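Local coordinates for Mlr7391 protein (Mesorhizobium loti, PDB 3HK4), which is of unknown function but has a SnoaL-like, NTF2-like fold and may act as a lyase, perhaps a polyketide cyclase, at residues Glu24-Phe29 with Pro90-Asp95; Thr30-Gln35 with Glu43-Asp48; Val105-Lys108 with Arg113-Met116; Gln74-Asn79 with Phe101-Thr106. One frame throughout, in Å; residues are numbered along the deposited sequence. Where two conformers were deposited one is given.

Contact 1: residues Glu24-Phe29 with Pro90-Asp95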
# COMPACT_ATOMS: atom_id res chain seq x y z
N GLU A 24 -6.14 -7.69 -28.71
CA GLU A 24 -4.68 -7.86 -28.74
C GLU A 24 -3.99 -7.52 -27.41
O GLU A 24 -3.18 -8.30 -26.89
CB GLU A 24 -4.08 -7.00 -29.87
CG GLU A 24 -4.35 -7.62 -31.25
CD GLU A 24 -3.96 -6.71 -32.45
OE1 GLU A 24 -3.82 -5.48 -32.28
OE2 GLU A 24 -3.81 -7.26 -33.57
N ILE A 25 -4.28 -6.33 -26.91
CA ILE A 25 -3.84 -5.85 -25.62
C ILE A 25 -4.27 -6.81 -24.54
O ILE A 25 -3.48 -7.24 -23.71
CB ILE A 25 -4.45 -4.48 -25.32
CG1 ILE A 25 -3.88 -3.43 -26.23
CG2 ILE A 25 -4.24 -4.06 -23.85
CD1 ILE A 25 -4.57 -2.09 -26.08
N ALA A 26 -5.54 -7.20 -24.56
CA ALA A 26 -6.06 -8.10 -23.57
C ALA A 26 -5.32 -9.42 -23.54
O ALA A 26 -5.05 -9.94 -22.45
CB ALA A 26 -7.56 -8.36 -23.84
N LYS A 27 -5.06 -9.99 -24.72
CA LYS A 27 -4.35 -11.25 -24.84
C LYS A 27 -2.92 -11.13 -24.38
O LYS A 27 -2.43 -11.97 -23.64
CB LYS A 27 -4.40 -11.72 -26.28
CG LYS A 27 -3.68 -13.03 -26.56
CD LYS A 27 -3.62 -13.31 -28.08
CE LYS A 27 -3.00 -14.70 -28.39
NZ LYS A 27 -1.58 -14.88 -27.98
N ASP A 28 -2.25 -10.07 -24.75
CA ASP A 28 -0.85 -9.92 -24.34
C ASP A 28 -0.78 -9.78 -22.82
O ASP A 28 -0.03 -10.49 -22.16
CB ASP A 28 -0.24 -8.72 -25.05
CG ASP A 28 1.24 -8.58 -24.82
OD1 ASP A 28 1.93 -9.60 -24.70
OD2 ASP A 28 1.71 -7.42 -24.76
N PHE A 29 -1.55 -8.85 -22.27
CA PHE A 29 -1.58 -8.57 -20.82
C PHE A 29 -1.89 -9.84 -20.03
O PHE A 29 -1.23 -10.13 -19.05
CB PHE A 29 -2.64 -7.48 -20.58
CG PHE A 29 -2.79 -7.04 -19.17
CD1 PHE A 29 -2.02 -6.05 -18.67
CD2 PHE A 29 -3.77 -7.59 -18.37
CE1 PHE A 29 -2.20 -5.63 -17.33
CE2 PHE A 29 -3.95 -7.19 -17.05
CZ PHE A 29 -3.16 -6.19 -16.56
N PRO A 90 -8.74 -13.62 -21.41
CA PRO A 90 -9.57 -12.42 -21.16
C PRO A 90 -10.98 -12.56 -21.71
O PRO A 90 -11.17 -13.22 -22.69
CB PRO A 90 -8.87 -11.34 -21.96
CG PRO A 90 -8.18 -12.08 -23.12
CD PRO A 90 -7.83 -13.45 -22.56
N TYR A 91 -11.92 -11.86 -21.09
CA TYR A 91 -13.30 -11.79 -21.52
C TYR A 91 -13.47 -10.35 -21.95
O TYR A 91 -13.30 -9.49 -21.11
CB TYR A 91 -14.26 -12.09 -20.37
CG TYR A 91 -14.10 -13.48 -19.83
CD1 TYR A 91 -14.71 -14.54 -20.46
CD2 TYR A 91 -13.27 -13.74 -18.76
CE1 TYR A 91 -14.53 -15.84 -20.01
CE2 TYR A 91 -13.11 -15.03 -18.27
CZ TYR A 91 -13.72 -16.07 -18.92
OH TYR A 91 -13.57 -17.36 -18.47
N VAL A 92 -13.80 -10.08 -23.21
CA VAL A 92 -13.83 -8.72 -23.73
C VAL A 92 -15.22 -8.15 -24.04
O VAL A 92 -16.13 -8.86 -24.44
CB VAL A 92 -13.02 -8.65 -25.03
CG1 VAL A 92 -13.13 -7.26 -25.74
CG2 VAL A 92 -11.52 -9.03 -24.76
N ASN A 93 -15.41 -6.86 -23.81
CA ASN A 93 -16.65 -6.19 -24.27
C ASN A 93 -16.28 -4.75 -24.43
O ASN A 93 -15.89 -4.11 -23.46
CB ASN A 93 -17.81 -6.32 -23.30
CG ASN A 93 -19.04 -5.56 -23.74
OD1 ASN A 93 -18.95 -4.39 -24.07
ND2 ASN A 93 -20.20 -6.21 -23.70
N GLY A 94 -16.37 -4.23 -25.64
CA GLY A 94 -16.08 -2.82 -25.86
C GLY A 94 -14.64 -2.43 -25.55
O GLY A 94 -13.74 -3.04 -26.03
N ASP A 95 -14.48 -1.39 -24.74
CA ASP A 95 -13.17 -0.85 -24.29
C ASP A 95 -12.65 -1.54 -23.03
O ASP A 95 -11.72 -1.01 -22.39
CB ASP A 95 -13.26 0.69 -24.03
CG ASP A 95 -14.28 1.11 -22.89
OD1 ASP A 95 -15.14 0.31 -22.52
OD2 ASP A 95 -14.28 2.27 -22.41

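Contact 2: residues Thr30-Gln35 with Glu43-Asp48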
# COMPACT_ATOMS: atom_id res chain seq x y z
N THR A 30 -2.85 -10.61 -20.51
CA THR A 30 -3.25 -11.86 -19.83
C THR A 30 -2.11 -12.87 -19.85
O THR A 30 -1.83 -13.51 -18.84
CB THR A 30 -4.53 -12.45 -20.45
OG1 THR A 30 -5.54 -11.45 -20.37
CG2 THR A 30 -4.97 -13.75 -19.71
N GLU A 31 -1.47 -13.02 -20.99
CA GLU A 31 -0.38 -13.96 -21.11
C GLU A 31 0.76 -13.57 -20.18
O GLU A 31 1.38 -14.40 -19.54
CB GLU A 31 0.09 -14.05 -22.57
CG GLU A 31 -0.91 -14.80 -23.47
CD GLU A 31 -0.54 -14.78 -24.97
OE1 GLU A 31 0.55 -14.27 -25.35
OE2 GLU A 31 -1.36 -15.27 -25.78
N LEU A 32 1.06 -12.27 -20.13
CA LEU A 32 2.07 -11.80 -19.23
C LEU A 32 1.72 -12.10 -17.77
O LEU A 32 2.59 -12.60 -17.00
CB LEU A 32 2.33 -10.28 -19.48
CG LEU A 32 3.08 -9.91 -20.73
CD1 LEU A 32 2.99 -8.36 -21.00
CD2 LEU A 32 4.51 -10.34 -20.64
N LEU A 33 0.48 -11.88 -17.38
CA LEU A 33 0.09 -12.22 -15.98
C LEU A 33 0.21 -13.71 -15.74
O LEU A 33 0.78 -14.13 -14.71
CB LEU A 33 -1.32 -11.77 -15.62
CG LEU A 33 -1.63 -10.26 -15.68
CD1 LEU A 33 -3.03 -9.99 -15.06
CD2 LEU A 33 -0.58 -9.39 -15.07
N LYS A 34 -0.30 -14.53 -16.67
CA LYS A 34 -0.17 -15.99 -16.52
C LYS A 34 1.28 -16.45 -16.36
O LYS A 34 1.56 -17.38 -15.61
CB LYS A 34 -0.74 -16.73 -17.72
CG LYS A 34 -2.24 -16.68 -17.83
CD LYS A 34 -2.65 -17.50 -19.02
CE LYS A 34 -4.13 -17.53 -19.18
NZ LYS A 34 -4.48 -18.33 -20.35
N GLN A 35 2.19 -15.81 -17.09
CA GLN A 35 3.63 -16.11 -17.06
C GLN A 35 4.34 -15.59 -15.81
O GLN A 35 5.51 -15.87 -15.60
CB GLN A 35 4.30 -15.55 -18.30
CG GLN A 35 3.90 -16.30 -19.59
CD GLN A 35 4.19 -15.51 -20.86
OE1 GLN A 35 4.97 -14.55 -20.85
NE2 GLN A 35 3.53 -15.91 -21.96
N GLU A 43 4.02 -2.18 -16.39
CA GLU A 43 4.86 -1.15 -17.03
C GLU A 43 4.49 -0.98 -18.49
O GLU A 43 4.52 0.13 -19.04
CB GLU A 43 6.34 -1.52 -16.85
CG GLU A 43 7.33 -0.48 -17.31
CD GLU A 43 7.54 -0.40 -18.80
OE1 GLU A 43 7.58 -1.46 -19.47
OE2 GLU A 43 7.72 0.72 -19.32
N LYS A 44 4.20 -2.06 -19.17
CA LYS A 44 3.85 -1.95 -20.60
C LYS A 44 2.50 -1.28 -20.86
O LYS A 44 2.34 -0.48 -21.79
CB LYS A 44 3.85 -3.34 -21.27
CG LYS A 44 3.70 -3.34 -22.82
CD LYS A 44 3.86 -4.71 -23.40
CE LYS A 44 3.64 -4.74 -24.86
NZ LYS A 44 3.98 -6.10 -25.33
N TYR A 45 1.53 -1.58 -20.02
CA TYR A 45 0.17 -1.18 -20.34
C TYR A 45 -0.49 -0.16 -19.44
O TYR A 45 -1.46 0.44 -19.87
CB TYR A 45 -0.71 -2.44 -20.40
CG TYR A 45 -0.42 -3.31 -21.62
CD1 TYR A 45 -0.69 -2.84 -22.87
CD2 TYR A 45 0.12 -4.57 -21.50
CE1 TYR A 45 -0.42 -3.55 -23.99
CE2 TYR A 45 0.39 -5.33 -22.63
CZ TYR A 45 0.06 -4.82 -23.88
OH TYR A 45 0.33 -5.49 -25.06
N ASN A 46 -0.01 0.05 -18.22
CA ASN A 46 -0.74 0.94 -17.33
C ASN A 46 -0.58 2.38 -17.75
O ASN A 46 0.51 2.81 -18.10
CB ASN A 46 -0.31 0.84 -15.89
CG ASN A 46 -0.71 -0.45 -15.23
OD1 ASN A 46 -1.56 -1.21 -15.73
ND2 ASN A 46 -0.17 -0.66 -14.02
N ALA A 47 -1.67 3.12 -17.71
CA ALA A 47 -1.61 4.56 -18.01
C ALA A 47 -0.93 5.22 -16.84
O ALA A 47 -1.00 4.71 -15.72
CB ALA A 47 -3.02 5.13 -18.15
N ASP A 48 -0.24 6.33 -17.06
CA ASP A 48 0.46 7.02 -15.97
C ASP A 48 -0.46 7.41 -14.81
O ASP A 48 -0.03 7.50 -13.66
CB ASP A 48 1.09 8.30 -16.50
CG ASP A 48 2.29 8.05 -17.41
OD1 ASP A 48 2.80 6.90 -17.48
OD2 ASP A 48 2.71 9.05 -18.05

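Contact 3: residues Val105-Lys108 with Arg113-Met116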
# COMPACT_ATOMS: atom_id res chain seq x y z
N VAL A 105 -3.14 -18.19 -1.28
CA VAL A 105 -2.17 -17.24 -0.81
C VAL A 105 -2.11 -17.28 0.71
O VAL A 105 -3.11 -17.58 1.37
CB VAL A 105 -2.59 -15.79 -1.26
CG1 VAL A 105 -3.89 -15.41 -0.69
CG2 VAL A 105 -1.61 -14.80 -0.80
N THR A 106 -0.95 -17.01 1.27
CA THR A 106 -0.82 -16.92 2.71
C THR A 106 -0.38 -15.51 3.06
O THR A 106 0.79 -15.13 2.82
CB THR A 106 0.22 -17.88 3.30
OG1 THR A 106 -0.17 -19.22 3.02
CG2 THR A 106 0.30 -17.68 4.80
N PRO A 107 -1.31 -14.72 3.61
CA PRO A 107 -0.98 -13.39 4.07
C PRO A 107 -0.07 -13.44 5.29
O PRO A 107 -0.30 -14.23 6.22
CB PRO A 107 -2.33 -12.82 4.48
CG PRO A 107 -3.33 -13.64 3.80
CD PRO A 107 -2.73 -15.01 3.84
N LYS A 108 0.99 -12.64 5.27
CA LYS A 108 1.87 -12.52 6.45
C LYS A 108 1.12 -12.10 7.74
O LYS A 108 1.53 -12.46 8.83
CB LYS A 108 2.94 -11.45 6.22
CG LYS A 108 4.21 -11.89 5.61
CD LYS A 108 5.24 -10.76 5.84
CE LYS A 108 6.64 -11.13 5.37
NZ LYS A 108 6.70 -11.28 3.90
N ARG A 113 -3.39 -19.79 5.22
CA ARG A 113 -3.56 -19.91 3.79
C ARG A 113 -5.02 -19.87 3.38
O ARG A 113 -5.84 -20.60 3.92
CB ARG A 113 -2.99 -21.22 3.37
CG ARG A 113 -3.10 -21.51 1.92
CD ARG A 113 -2.32 -22.78 1.67
NE ARG A 113 -2.44 -23.19 0.28
CZ ARG A 113 -1.52 -23.86 -0.41
NH1 ARG A 113 -0.35 -24.19 0.13
NH2 ARG A 113 -1.79 -24.18 -1.66
N VAL A 114 -5.33 -19.03 2.40
CA VAL A 114 -6.70 -18.87 1.93
C VAL A 114 -6.74 -18.91 0.42
O VAL A 114 -5.71 -18.77 -0.23
CB VAL A 114 -7.31 -17.52 2.40
CG1 VAL A 114 -7.44 -17.52 3.90
CG2 VAL A 114 -6.46 -16.33 1.89
N THR A 115 -7.93 -19.13 -0.12
CA THR A 115 -8.10 -19.09 -1.55
C THR A 115 -8.77 -17.78 -1.88
O THR A 115 -9.78 -17.47 -1.29
CB THR A 115 -8.99 -20.24 -2.05
OG1 THR A 115 -8.27 -21.46 -1.88
CG2 THR A 115 -9.30 -20.07 -3.50
N MSE A 116 -8.17 -17.03 -2.78
CA MSE A 116 -8.73 -15.80 -3.26
C MSE A 116 -9.44 -16.12 -4.56
O MSE A 116 -9.02 -16.99 -5.32
CB MSE A 116 -7.63 -14.77 -3.46
CG MSE A 116 -6.96 -14.36 -2.15
SE MSE A 116 -8.22 -13.65 -0.80
CE MSE A 116 -6.96 -13.36 0.63

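Contact 4: residues Gln74-Asn79 with Phe101-Thr106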
# COMPACT_ATOMS: atom_id res chain seq x y z
N GLN A 74 4.24 -3.97 -5.05
CA GLN A 74 5.40 -4.49 -4.31
C GLN A 74 5.05 -4.73 -2.85
O GLN A 74 5.51 -5.71 -2.21
CB GLN A 74 6.55 -3.49 -4.39
CG GLN A 74 7.88 -4.00 -3.78
CD GLN A 74 8.38 -5.28 -4.40
OE1 GLN A 74 8.24 -5.48 -5.60
NE2 GLN A 74 8.94 -6.17 -3.58
N TRP A 75 4.28 -3.83 -2.29
CA TRP A 75 3.83 -4.01 -0.88
C TRP A 75 3.10 -5.34 -0.75
O TRP A 75 3.38 -6.14 0.16
CB TRP A 75 2.92 -2.86 -0.39
CG TRP A 75 2.42 -3.09 0.98
CD1 TRP A 75 3.01 -2.70 2.14
CD2 TRP A 75 1.27 -3.88 1.38
NE1 TRP A 75 2.30 -3.14 3.21
CE2 TRP A 75 1.24 -3.89 2.79
CE3 TRP A 75 0.29 -4.57 0.68
CZ2 TRP A 75 0.26 -4.55 3.52
CZ3 TRP A 75 -0.70 -5.26 1.41
CH2 TRP A 75 -0.70 -5.23 2.82
N TRP A 76 2.15 -5.56 -1.63
CA TRP A 76 1.36 -6.78 -1.60
C TRP A 76 2.25 -8.05 -1.68
O TRP A 76 2.08 -9.01 -0.90
CB TRP A 76 0.37 -6.77 -2.74
CG TRP A 76 -0.68 -7.80 -2.55
CD1 TRP A 76 -1.85 -7.66 -1.89
CD2 TRP A 76 -0.63 -9.16 -3.00
NE1 TRP A 76 -2.54 -8.88 -1.86
CE2 TRP A 76 -1.82 -9.80 -2.56
CE3 TRP A 76 0.30 -9.90 -3.72
CZ2 TRP A 76 -2.10 -11.11 -2.86
CZ3 TRP A 76 0.03 -11.22 -3.98
CH2 TRP A 76 -1.17 -11.80 -3.60
N GLN A 77 3.19 -8.03 -2.61
CA GLN A 77 4.09 -9.18 -2.80
C GLN A 77 4.90 -9.48 -1.56
O GLN A 77 5.14 -10.63 -1.21
CB GLN A 77 5.04 -8.87 -3.99
CG GLN A 77 4.34 -8.91 -5.35
CD GLN A 77 3.78 -10.33 -5.72
OE1 GLN A 77 4.38 -11.37 -5.37
NE2 GLN A 77 2.64 -10.35 -6.43
N GLU A 78 5.36 -8.43 -0.89
CA GLU A 78 6.15 -8.58 0.36
C GLU A 78 5.37 -9.08 1.55
O GLU A 78 5.99 -9.47 2.52
CB GLU A 78 6.71 -7.24 0.78
CG GLU A 78 7.67 -6.60 -0.22
CD GLU A 78 9.14 -6.72 0.14
OE1 GLU A 78 9.48 -7.34 1.18
OE2 GLU A 78 9.95 -6.12 -0.61
N ASN A 79 4.04 -8.99 1.49
CA ASN A 79 3.17 -9.36 2.57
C ASN A 79 2.34 -10.60 2.29
O ASN A 79 1.48 -10.94 3.11
CB ASN A 79 2.23 -8.21 2.92
CG ASN A 79 2.91 -7.12 3.69
OD1 ASN A 79 2.93 -7.16 4.93
ND2 ASN A 79 3.57 -6.24 3.00
N PHE A 101 -9.36 -14.51 -11.41
CA PHE A 101 -8.17 -14.93 -10.68
C PHE A 101 -8.64 -15.82 -9.57
O PHE A 101 -9.53 -15.44 -8.85
CB PHE A 101 -7.52 -13.73 -10.05
CG PHE A 101 -7.08 -12.68 -11.03
CD1 PHE A 101 -5.89 -12.81 -11.71
CD2 PHE A 101 -7.83 -11.54 -11.22
CE1 PHE A 101 -5.45 -11.84 -12.59
CE2 PHE A 101 -7.43 -10.57 -12.10
CZ PHE A 101 -6.22 -10.70 -12.79
N LYS A 102 -8.06 -17.01 -9.49
CA LYS A 102 -8.32 -17.98 -8.40
C LYS A 102 -6.94 -18.49 -7.97
O LYS A 102 -6.24 -19.16 -8.73
CB LYS A 102 -9.26 -19.13 -8.81
CG LYS A 102 -9.89 -19.82 -7.58
CD LYS A 102 -10.60 -21.15 -7.86
CE LYS A 102 -12.00 -21.00 -8.47
NZ LYS A 102 -12.70 -22.36 -8.57
N PHE A 103 -6.53 -18.13 -6.77
CA PHE A 103 -5.21 -18.51 -6.25
C PHE A 103 -5.20 -18.66 -4.74
O PHE A 103 -5.96 -17.99 -4.04
CB PHE A 103 -4.16 -17.46 -6.64
CG PHE A 103 -4.50 -16.06 -6.18
CD1 PHE A 103 -5.32 -15.22 -6.95
CD2 PHE A 103 -4.01 -15.57 -4.97
CE1 PHE A 103 -5.64 -13.90 -6.52
CE2 PHE A 103 -4.33 -14.25 -4.53
CZ PHE A 103 -5.13 -13.42 -5.32
N ASP A 104 -4.36 -19.57 -4.25
CA ASP A 104 -4.15 -19.73 -2.82
C ASP A 104 -3.03 -18.79 -2.46
O ASP A 104 -2.08 -18.63 -3.21
CB ASP A 104 -3.79 -21.18 -2.39
CG ASP A 104 -5.01 -22.11 -2.38
OD1 ASP A 104 -6.13 -21.71 -2.76
OD2 ASP A 104 -4.85 -23.27 -1.99
N VAL A 105 -3.14 -18.19 -1.28
CA VAL A 105 -2.17 -17.24 -0.81
C VAL A 105 -2.11 -17.28 0.71
O VAL A 105 -3.11 -17.58 1.37
CB VAL A 105 -2.59 -15.79 -1.26
CG1 VAL A 105 -3.89 -15.41 -0.69
CG2 VAL A 105 -1.61 -14.80 -0.80
N THR A 106 -0.95 -17.01 1.27
CA THR A 106 -0.82 -16.92 2.71
C THR A 106 -0.38 -15.51 3.06
O THR A 106 0.79 -15.13 2.82
CB THR A 106 0.22 -17.88 3.30
OG1 THR A 106 -0.17 -19.22 3.02
CG2 THR A 106 0.30 -17.68 4.80

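Contact 1: residues Glu24-Phe29 with Pro90-Asp95
In this NTF2-like fold the N-terminal helix 22-34 lies over the curved sheet, and here Ala26 sets it down on Pro90 and Val92 of edge strand 80-93. The two segments run nearly antiparallel: the short helix and strand axes make 162° and approach to 8.7 Å. Ala26 is the centre of the contact. Its CB faces the strand and sits 3.8 Å from Pro90 CB and equally close to CG, so one side of the pyrrolidine ring takes up the methyl. Val92 supplies a second support, its CG2 methyl 4.1 Å from Ala26 CB. Standing beside the backbone N of Val92, anti to the carbonyl carbon, CG2 is the branch turned to the helix. Pro90 CG also slips up to the helix backbone, 4.1 Å from Lys27 N. The peptide bond before Pro90 is cis. Lys27 adds only a little cover, because its chain leads away to a salt bridge with Glu31 on the same helix. Phe97 of the adjoining strand 96-107 touches both Ala26 and Val92, and Leu99 touches Pro90, which extends the apolar layer under the helix. Between 24-29 and 90-95 the contact is essentially apolar, with no hydrogen bond, and a side chain as short as that of Ala26 lets the proline ring reach almost to the helix backbone.

Contact 2: residues Thr30-Gln35 with Glu43-Asp48
Leu32 of helix 22-34 reaches across to Tyr45 and Lys44 at the end of helix 38-45, and a single methyl, CD1, does the touching. With chi2 at 168° the CD1 branch continues the chain outward from CA, so it is the part of the leucine thrust furthest toward the second helix. The closer part of the contact is at Tyr45: CD1 of Leu32 arrives at the edge of the ring, near its plane, 4.3 Å from CE2. One face of that ring is backed by its sequence neighbour, Lys44 CG lying 3.8 Å above the plane, over the centre.

The solvent side is looser. Lys44 is exposed, and its CD comes no nearer than 4.5 Å to Leu32 CD1 before the lysine runs on fully extended to Asp28, one turn before Leu32 on helix 22-34. There Lys44 NZ makes a salt bridge to OD2. Tyr45 OH approaches the same oxygen, probably as a hydrogen bond, though the modelled distance is too short to trust. The contact as a whole is slight: 69 Å² is buried, and the nearest CA pair, Leu32 and Lys44, stands 10.1 Å apart.

Deeper in, Tyr45 rests on Ile129 of strand 128-135, while Leu33 turns to Ala41, Leu99 and Phe101. Two consecutive helices joined by a short turn, which also pack around Ala41, form the N-terminal helical part of the protein; it packs over the concave face of the curved sheet, as in NTF2-like folds.

Contact 3: residues Val105-Lys108 with Arg113-Met116
Val105 and Val114 form an antiparallel hydrogen-bonded pair, each backbone N giving a 2.8 Å bond to the other residue's O, the one from Val114 N to Val105 O almost straight at 172°. Arg113 CA also makes a weak CA-H...O contact to Val105 O, at 3.4 Å. The short strand axes make 113° with each other, a sharp local bend, yet the backbones come closest at the next pair toward the turn, with Thr106 CA 4.2 Å from Arg113 CA.

The two valines stand side by side on one face of the sheet and point the same way. Val105 CG1 sits between its own backbone N and carbonyl carbon (chi1 62°), which brings it 3.8 Å from Val114 CG2. The same methyl is 3.6 Å from CG of Met116, a selenomethionine that crosses it at a slant; as Met116 has two conformers, this last distance is less secure. Pro107 CD adds a looser touch on Val114 CG2. All this lies at the turn end of the beta hairpin, where strands 96-107 and 114-125, neighbours in the curved sheet of the NTF2-like fold, are joined by residues 108-113.

Past the valine pair, Thr106 and Arg113 cross at about a right angle, Thr106 OG1 passing 3.5 Å from Arg113 CB. That hydroxyl has its hydrogen bond with His83 NE2, on strand 80-93. The arginine runs extended from CG to NE, and its NH2 makes a salt bridge to Asp104 OD2. Beyond the proline, Lys108 packs on His64 of the second subunit.

Contact 4: residues Gln74-Asn79 with Phe101-Thr106
Trp76, near the end of helix 66-78, meets Phe103 and Val105 of strand 96-107 with the far corner of its indole. The helix segment opens with Gln74, whose NE2 reaches one turn ahead to Glu78 OE2 at 3.1 Å. The bond lies close to the amide plane of the glutamine and meets the carboxylate on its anti side, about 29° out of the carboxylate plane. Trp75 turns to the second subunit, where its NE1 is hydrogen-bonded to Ser63 OG.

Trp76 has CG anti to the backbone N (chi1 -165°), which swings the six-membered ring out to the strand. Its CH2 is 4.1 Å from Phe103 CE2 and equally far from Val105 CG2, the methyl that the valine keeps for the helix. Both neighbours cross the indole at a slant, and the phenyl of Phe103 has Val105 CB in plane at its own edge. His80, by contrast, stacks on the Trp76 ring.

At Asn79 the side chain folds back: ND2 gives a 2.8 Å, nearly straight bond (176°) to Trp75 O. The same amide nitrogen lies 3.3 Å above one face of the Trp75 ring, offset toward its rim. With OD1 taking a hydrogen bond from His64 N of the second subunit, the buried amide is held at both ends.

Helix 66-78 therefore lies between the dimer partner, met by Trp75 and Asn79, and its own sheet, met by Trp76. Immediately after it strand 80-93 begins with His80, and Met116 of strand 114-125 lies against Phe103.

From the N terminus, helix 22-34 supplies the first segments of contacts 1 and 2. Contact 2 closes first, a short loop to the end of helix 38-45, and lies wholly within the longer loop that contact 1 closes on strand 80-93. Contact 4 opens on helix 66-78 before contact 1 has closed, and ends on strand 96-107, so these two cross. Contact 3 starts on the residues where contact 4 finishes, sharing Val105 and Thr106, and closes the hairpin. Contacts 1 and 2 thus settle the N-terminal helices on strand 80-93 and on each other, while contacts 3 and 4 tie strand 96-107 to strand 114-125 and helix 66-78.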